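Local structure of beta-1,3-1,4-glucanase (Caldicellulosiruptor sp. F32, 5H4R) at residues N335-S338 / R339-A343; L374-R377 / K378-K381. The protein probably hydrolyses mixed-linkage beta-1,3-1,4-glucans such as lichenan, as a family 5 glycoside hydrolase, and binds cellotetraose in its pocket. The protein carries 1 engineered substitution. All coordinates share one frame; numbering follows the deposited sequence.

Interaction 1. Residues N335-S338 / R339-A343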
# COMPACT_ATOMS: atom_id res chain seq x y z
N ASN A 335 10.89 -6.30 -20.86
CA ASN A 335 11.63 -5.04 -20.74
C ASN A 335 12.40 -4.97 -19.43
O ASN A 335 12.29 -4.03 -18.65
CB ASN A 335 10.67 -3.86 -20.90
CG ASN A 335 9.61 -3.78 -19.81
OD1 ASN A 335 9.24 -4.78 -19.19
ND2 ASN A 335 9.09 -2.56 -19.61
N LEU A 336 13.26 -5.98 -19.22
CA LEU A 336 13.90 -6.16 -17.92
C LEU A 336 14.84 -5.01 -17.61
O LEU A 336 14.82 -4.46 -16.50
CB LEU A 336 14.64 -7.48 -17.88
CG LEU A 336 15.38 -7.78 -16.58
CD1 LEU A 336 14.40 -7.82 -15.40
CD2 LEU A 336 16.14 -9.11 -16.70
N GLN A 337 15.72 -4.66 -18.55
CA GLN A 337 16.70 -3.62 -18.26
C GLN A 337 16.01 -2.32 -17.85
O GLN A 337 16.45 -1.64 -16.91
CB GLN A 337 17.60 -3.39 -19.48
CG GLN A 337 18.62 -2.31 -19.26
CD GLN A 337 19.63 -2.68 -18.18
OE1 GLN A 337 20.12 -3.83 -18.13
NE2 GLN A 337 19.97 -1.71 -17.33
N SER A 338 14.93 -1.95 -18.55
CA SER A 338 14.19 -0.75 -18.16
C SER A 338 13.61 -0.87 -16.76
O SER A 338 13.63 0.09 -15.98
CB SER A 338 13.05 -0.47 -19.14
OG SER A 338 13.53 -0.02 -20.40
N ARG A 339 13.01 -2.03 -16.43
CA ARG A 339 12.40 -2.17 -15.12
C ARG A 339 13.46 -2.21 -14.01
O ARG A 339 13.20 -1.71 -12.90
CB ARG A 339 11.52 -3.41 -15.10
CG ARG A 339 10.34 -3.31 -16.02
CD ARG A 339 9.21 -4.19 -15.57
NE ARG A 339 9.57 -5.60 -15.69
CZ ARG A 339 9.11 -6.60 -14.94
NH1 ARG A 339 8.25 -6.40 -13.94
NH2 ARG A 339 9.52 -7.83 -15.19
N VAL A 340 14.65 -2.74 -14.30
CA VAL A 340 15.77 -2.71 -13.35
C VAL A 340 16.22 -1.27 -13.08
O VAL A 340 16.39 -0.85 -11.92
CB VAL A 340 16.92 -3.57 -13.90
CG1 VAL A 340 18.23 -3.32 -13.17
CG2 VAL A 340 16.57 -5.05 -13.85
N GLU A 341 16.40 -0.47 -14.13
CA GLU A 341 16.81 0.91 -13.93
C GLU A 341 15.73 1.70 -13.18
O GLU A 341 16.04 2.47 -12.26
CB GLU A 341 17.13 1.57 -15.26
CG GLU A 341 18.40 1.04 -15.91
CD GLU A 341 18.73 1.67 -17.27
OE1 GLU A 341 18.46 2.88 -17.48
OE2 GLU A 341 19.24 0.93 -18.15
N PHE A 342 14.46 1.52 -13.58
CA PHE A 342 13.33 2.12 -12.89
C PHE A 342 13.36 1.80 -11.40
O PHE A 342 13.17 2.69 -10.55
CB PHE A 342 12.03 1.61 -13.51
CG PHE A 342 10.79 1.89 -12.70
CD1 PHE A 342 10.12 3.09 -12.80
CD2 PHE A 342 10.28 0.91 -11.85
CE1 PHE A 342 8.97 3.32 -12.04
CE2 PHE A 342 9.13 1.13 -11.11
CZ PHE A 342 8.47 2.33 -11.20
N ALA A 343 13.52 0.52 -11.06
CA ALA A 343 13.37 0.12 -9.67
C ALA A 343 14.48 0.69 -8.80
O ALA A 343 14.22 1.17 -7.68
CB ALA A 343 13.33 -1.41 -9.55

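Interaction 2. Residues L374-R377 / K378-K381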
# COMPACT_ATOMS: atom_id res chain seq x y z
N LEU A 374 7.34 -10.78 -8.95
CA LEU A 374 8.78 -10.99 -8.78
C LEU A 374 9.10 -12.38 -8.27
O LEU A 374 9.95 -13.07 -8.85
CB LEU A 374 9.35 -9.94 -7.81
CG LEU A 374 9.15 -8.48 -8.22
CD1 LEU A 374 9.71 -7.56 -7.15
CD2 LEU A 374 9.77 -8.14 -9.57
N LEU A 375 8.41 -12.81 -7.22
CA LEU A 375 8.59 -14.13 -6.64
C LEU A 375 7.59 -15.11 -7.26
O LEU A 375 6.38 -14.88 -7.19
CB LEU A 375 8.38 -14.04 -5.12
CG LEU A 375 8.54 -15.39 -4.41
CD1 LEU A 375 9.96 -15.94 -4.50
CD2 LEU A 375 8.11 -15.20 -2.95
N ASP A 376 8.10 -16.19 -7.86
CA ASP A 376 7.21 -17.28 -8.28
C ASP A 376 6.83 -18.07 -7.03
O ASP A 376 7.63 -18.84 -6.50
CB ASP A 376 7.87 -18.18 -9.32
CG ASP A 376 6.94 -19.28 -9.82
OD1 ASP A 376 5.80 -18.96 -10.23
OD2 ASP A 376 7.32 -20.46 -9.78
N ARG A 377 5.61 -17.86 -6.54
CA ARG A 377 5.27 -18.42 -5.23
C ARG A 377 5.26 -19.94 -5.23
O ARG A 377 5.55 -20.55 -4.19
CB ARG A 377 3.93 -17.85 -4.78
CG ARG A 377 4.01 -16.38 -4.49
CD ARG A 377 2.72 -15.87 -3.92
NE ARG A 377 2.62 -14.43 -4.10
CZ ARG A 377 1.54 -13.72 -3.76
NH1 ARG A 377 0.51 -14.31 -3.21
NH2 ARG A 377 1.52 -12.41 -3.99
N LYS A 378 4.94 -20.59 -6.35
CA LYS A 378 4.84 -22.05 -6.36
C LYS A 378 6.21 -22.71 -6.17
O LYS A 378 6.30 -23.79 -5.58
CB LYS A 378 4.19 -22.51 -7.67
CG LYS A 378 3.88 -24.00 -7.73
CD LYS A 378 2.98 -24.31 -8.93
CE LYS A 378 2.32 -25.69 -8.85
NZ LYS A 378 3.16 -26.76 -9.44
N THR A 379 7.28 -22.09 -6.70
CA THR A 379 8.62 -22.65 -6.61
C THR A 379 9.50 -21.95 -5.59
O THR A 379 10.57 -22.47 -5.25
CB THR A 379 9.33 -22.55 -7.97
OG1 THR A 379 9.45 -21.17 -8.35
CG2 THR A 379 8.57 -23.33 -9.03
N LEU A 380 9.07 -20.78 -5.13
CA LEU A 380 9.84 -19.89 -4.26
C LEU A 380 11.15 -19.46 -4.91
O LEU A 380 12.14 -19.16 -4.23
CB LEU A 380 10.09 -20.54 -2.91
CG LEU A 380 8.81 -20.84 -2.14
CD1 LEU A 380 9.16 -21.47 -0.82
CD2 LEU A 380 7.95 -19.59 -1.91
N LYS A 381 11.14 -19.39 -6.24
CA LYS A 381 12.25 -18.84 -6.99
C LYS A 381 11.94 -17.42 -7.44
O LYS A 381 10.80 -17.09 -7.82
CB LYS A 381 12.55 -19.71 -8.21
CG LYS A 381 13.07 -21.10 -7.83
CD LYS A 381 13.73 -21.82 -8.98
CE LYS A 381 13.89 -23.30 -8.65
NZ LYS A 381 14.28 -23.53 -7.22
O HOH W 1 3.30 -19.26 -8.65

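Interaction 1. Residues N335-S338 / R339-A343
The amide of N335 and the guanidinium of R339 lie in almost the same orientation, their planes 5° apart, with N335 OD1 set obliquely 3.6 Å from R339 NE. F342 turns its ring away from the preceding turn, to meet W293 edge to face and F279 and Y346 at intermediate angles. All this happens at the start of helix 336-352, the segment that links strands 322-327 and 356-361 in a beta-alpha-beta unit of the TIM barrel. N335 occupies the N-cap position, yet its amide bonds elsewhere: OD1 accepts from K332 N and ND2 donates to S291 O. The buried R339 also finds its polar partners beyond the turn, NH1 donating to A329 O and the guanidinium making a cation-pi contact with Y384.

The flank carrying Q337 and E341 is held by an i to i+4 side-chain bond. Q337 NE2 donates to E341 OE2 at 2.9 Å, where the carboxylate oxygen offers its anti lone pair; it stays close to the amide plane although the two flat groups are twisted 57° apart. Q337 reaches it because its chain bends at chi2 (65°). The other ends are held too, E341 OE1 by V295 N and Q337 OE1 by K24 N. An alanine in place of E341 would probably cost V295 N its acceptor and Q337 NE2 one of its partners, leaving the Q337 amide less firmly fixed.

Backbone bonds close the turn, F342 N lying 2.9 Å from S338 O and V340 N 2.8 Å from L336 O. Beside them, L336 CD1 rests 3.8 Å from V340 CG2.

Interaction 2. Residues L374-R377 / K378-K381
D376 grips the turn that follows it with both its side chain and its backbone. T379 OG1 donates to D376 OD2 across 2.7 Å, meeting the carboxylate at its anti lone pair, while the methyl T379 CG2 lies 3.2 Å from the same oxygen. The aspartate CG stands anti to the backbone N (chi1 -177°), which carries the carboxylate over the turn. Its other oxygen, OD1, takes a hydrogen bond from a water that in turn accepts from K378 N, 3.1 Å away, so the two carboxylate oxygens reach successive residues of the turn, one directly and one through solvent.

The hydroxyl of T379 is used twice. Besides donating to D376 it accepts from K381 N at 3.2 Å, an ST turn, with OG1 lodged between the backbone N and the carbonyl carbon (chi1 61°). Behind it the main chain folds back as a short beta hairpin, its antiparallel strands 375-376 and 381-382 only loosely paired. D376 N donates to K381 O at 2.8 Å, and D376 O receives only weak bonds, from T379 N and L380 N. L380 takes a left-handed backbone conformation as the chain reverses. On the side of the hairpin facing helix 83-91, L375 CD1 sits 3.6 Å from K381 O and L380 CD2 lies 3.4 Å from R377 O; L375 packs on T88, and L380 on Q84 and M85.

Further out, the first strand is fixed from the end of barrel strand 356-361, where D361 OD2 accepts from L375 N. R377 extends its chain away from the turn to the end of barrel strand 50-53, NH1 bonding T56 OG1 and NH2 the carbonyl of G54, while its backbone N donates to N363 OD1.

How the interactions relate
Interaction 1 comes first along the chain, at the start of helix 336-352; barrel strand 356-361 follows, and interaction 2 then forms the hairpin that leads into helix 385-395. Their centres are 19 Å apart and their nearest atoms about 5 Å, with no direct touch. Y384, just after the hairpin, bridges them: L336 and R339 of interaction 1 pack on it, as does L374 of interaction 2. Helix 385-395 continues this, lying against L336, R339, V340 and A343. The side chains of R339 and R377 are about 11 and 10 Å from a bound glucose unit, so neither touches the glycan; L375 and R377 bond D361 and N363, neighbours of the pocket residues W360 and N362.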